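Local coordinates for protein FimX (Pseudomonas aeruginosa PAO1, PDB 3HV9) that is a protein of the EAL-domain family, represented here by its EAL domain, a TIM-barrel-like fold, at residues A[31-36]-A[51-56]. Residues are numbered along the deposited sequence; the frame is centred on the assembly and turned at random.
Sequences RLLFQP and LLRLLN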
loop_
_atom_site.group_PDB
_atom_site.type_symbol
_atom_site.label_atom_id
_atom_site.label_comp_id
_atom_site.label_asym_id
_atom_site.label_seq_id
_atom_site.Cartn_x
_atom_site.Cartn_y
_atom_site.Cartn_z
ATOM N N ARG A 31 -12.986 -7.322 -0.386
ATOM C CA ARG A 31 -12.354 -8.040 0.706
ATOM C C ARG A 31 -10.961 -7.454 0.890
ATOM O O ARG A 31 -10.196 -7.344 -0.073
ATOM C CB ARG A 31 -12.234 -9.527 0.367
ATOM C CG ARG A 31 -11.853 -10.406 1.546
ATOM C CD ARG A 31 -13.066 -11.151 2.110
ATOM N NE ARG A 31 -14.269 -10.324 2.156
ATOM C CZ ARG A 31 -15.499 -10.818 2.260
ATOM N NH1 ARG A 31 -16.548 -10.003 2.285
ATOM N NH2 ARG A 31 -15.676 -12.131 2.328
ATOM N N LEU A 32 -10.635 -7.088 2.117
ATOM C CA LEU A 32 -9.337 -6.536 2.411
ATOM C C LEU A 32 -8.451 -7.670 2.875
ATOM O O LEU A 32 -8.890 -8.533 3.627
ATOM C CB LEU A 32 -9.473 -5.490 3.510
ATOM C CG LEU A 32 -9.305 -4.018 3.154
ATOM C CD1 LEU A 32 -9.477 -3.737 1.670
ATOM C CD2 LEU A 32 -10.251 -3.208 3.989
ATOM N N LEU A 33 -7.202 -7.672 2.426
ATOM C CA LEU A 33 -6.231 -8.613 2.957
ATOM C C LEU A 33 -5.101 -7.797 3.536
ATOM O O LEU A 33 -4.947 -6.622 3.184
ATOM C CB LEU A 33 -5.706 -9.543 1.850
ATOM C CG LEU A 33 -6.696 -10.406 1.064
ATOM C CD1 LEU A 33 -5.981 -11.095 -0.083
ATOM C CD2 LEU A 33 -7.334 -11.439 1.952
ATOM N N PHE A 34 -4.302 -8.417 4.407
ATOM C CA PHE A 34 -3.199 -7.718 5.072
ATOM C C PHE A 34 -1.928 -8.548 5.039
ATOM O O PHE A 34 -1.934 -9.718 5.417
ATOM C CB PHE A 34 -3.586 -7.411 6.518
ATOM C CG PHE A 34 -4.928 -6.759 6.643
ATOM C CD1 PHE A 34 -5.052 -5.371 6.613
ATOM C CD2 PHE A 34 -6.073 -7.527 6.772
ATOM C CE1 PHE A 34 -6.303 -4.763 6.716
ATOM C CE2 PHE A 34 -7.325 -6.928 6.867
ATOM C CZ PHE A 34 -7.437 -5.541 6.844
ATOM N N GLN A 35 -0.838 -7.945 4.587
ATOM C CA GLN A 35 0.443 -8.627 4.565
ATOM C C GLN A 35 1.433 -7.873 5.432
ATOM O O GLN A 35 1.775 -6.730 5.138
ATOM C CB GLN A 35 0.998 -8.763 3.145
ATOM C CG GLN A 35 2.277 -9.614 3.087
ATOM C CD GLN A 35 2.612 -10.085 1.671
ATOM O OE1 GLN A 35 2.230 -9.446 0.700
ATOM N NE2 GLN A 35 3.328 -11.207 1.555
ATOM N N PRO A 36 1.922 -8.537 6.486
ATOM C CA PRO A 36 2.796 -7.930 7.497
ATOM C C PRO A 36 4.038 -7.331 6.875
ATOM O O PRO A 36 4.650 -7.910 5.954
ATOM C CB PRO A 36 3.198 -9.115 8.372
ATOM C CG PRO A 36 2.182 -10.162 8.118
ATOM C CD PRO A 36 1.665 -9.960 6.750
ATOM N N LEU A 51 -4.277 -4.954 1.007
ATOM C CA LEU A 51 -4.385 -5.443 -0.359
ATOM C C LEU A 51 -5.862 -5.653 -0.661
ATOM O O LEU A 51 -6.642 -6.046 0.205
ATOM C CB LEU A 51 -3.608 -6.754 -0.511
ATOM C CG LEU A 51 -2.087 -6.689 -0.277
ATOM C CD1 LEU A 51 -1.462 -8.063 -0.408
ATOM C CD2 LEU A 51 -1.391 -5.730 -1.245
ATOM N N LEU A 52 -6.265 -5.343 -1.875
ATOM C CA LEU A 52 -7.674 -5.360 -2.178
ATOM C C LEU A 52 -8.004 -6.573 -3.038
ATOM O O LEU A 52 -7.282 -6.886 -3.985
ATOM C CB LEU A 52 -8.062 -4.067 -2.905
ATOM C CG LEU A 52 -9.539 -3.968 -3.286
ATOM C CD1 LEU A 52 -10.408 -3.809 -2.062
ATOM C CD2 LEU A 52 -9.760 -2.843 -4.251
ATOM N N ARG A 53 -9.086 -7.255 -2.689
ATOM C CA ARG A 53 -9.661 -8.288 -3.545
ATOM C C ARG A 53 -11.147 -8.020 -3.768
ATOM O O ARG A 53 -11.820 -7.418 -2.925
ATOM C CB ARG A 53 -9.477 -9.670 -2.920
ATOM C CG ARG A 53 -7.993 -10.044 -2.655
ATOM C CD ARG A 53 -7.171 -10.251 -3.950
ATOM N NE ARG A 53 -5.810 -10.733 -3.673
ATOM C CZ ARG A 53 -4.733 -9.952 -3.653
ATOM N NH1 ARG A 53 -4.849 -8.652 -3.908
ATOM N NH2 ARG A 53 -3.539 -10.467 -3.378
ATOM N N LEU A 54 -11.646 -8.467 -4.908
ATOM C CA LEU A 54 -13.054 -8.365 -5.243
ATOM C C LEU A 54 -13.623 -9.754 -5.426
ATOM O O LEU A 54 -13.041 -10.597 -6.136
ATOM C CB LEU A 54 -13.210 -7.583 -6.543
ATOM C CG LEU A 54 -14.580 -7.516 -7.223
ATOM C CD1 LEU A 54 -15.565 -6.776 -6.352
ATOM C CD2 LEU A 54 -14.440 -6.807 -8.568
ATOM N N LEU A 55 -14.761 -9.993 -4.787
ATOM C CA LEU A 55 -15.504 -11.228 -4.962
ATOM C C LEU A 55 -16.685 -10.958 -5.870
ATOM O O LEU A 55 -17.317 -9.908 -5.762
ATOM C CB LEU A 55 -16.002 -11.768 -3.624
ATOM C CG LEU A 55 -14.965 -12.373 -2.668
ATOM C CD1 LEU A 55 -14.026 -13.284 -3.399
ATOM C CD2 LEU A 55 -14.190 -11.272 -2.009
ATOM N N ASN A 56 -16.953 -11.880 -6.793
ATOM C CA ASN A 56 -18.191 -11.819 -7.554
ATOM C C ASN A 56 -19.330 -12.407 -6.744
ATOM O O ASN A 56 -19.099 -12.959 -5.670
ATOM C CB ASN A 56 -18.061 -12.512 -8.903
ATOM C CG ASN A 56 -17.936 -14.015 -8.782
ATOM O OD1 ASN A 56 -18.272 -14.607 -7.754
ATOM N ND2 ASN A 56 -17.464 -14.643 -9.848
#
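Leu33 and Arg53 meet diagonally across two antiparallel strands, and their side chains cross at about a right angle. Leu33 CD1 presses on the aliphatic stem of the arginine, 3.4 Å from Arg53 CG, and also lies over one face of the guanidinium. A bend at chi2 (-68°) turns the Arg53 chain back along its own strand, where NH1 reaches Leu52 O at 3.0 Å. That oxygen lies close to the guanidinium plane, although NH1 itself stands well above the carbonyl plane, 53° out of it; the bond ties down one end of the guanidinium while the methyl covers its face.

On the same face of the sheet, Arg31 CB is met by Leu55 CD2 at 3.5 Å. Leu33 and Leu51 are direct partners on this face, with CB atoms 4.2 Å apart. The other face carries Leu32 and Leu52, which touch methyl to methyl, CD1 to CD1, at 3.8 Å.

The backbone evidence for this register is four hydrogen bonds: Arg31 and Arg53 form one hydrogen-bonded pair, Leu33 and Leu51 the next, and Leu32 with Leu52 is the non-hydrogen-bonded pair between them. Leu33 N to Leu51 O, 2.8 Å long, is the straightest at 168°.

Together the segments form part of the beta hairpin of strands 30-39 and 46-54, which opens the TIM-barrel-like fold of the EAL domain with its first strand antiparallel to the second. Helix 77-97 packs on the Leu32 and Leu52 face through Trp83 and Ile80, Gln254 touches Arg31 and Leu33, and strand 46-54 continues the sheet by running parallel to strand 102-107.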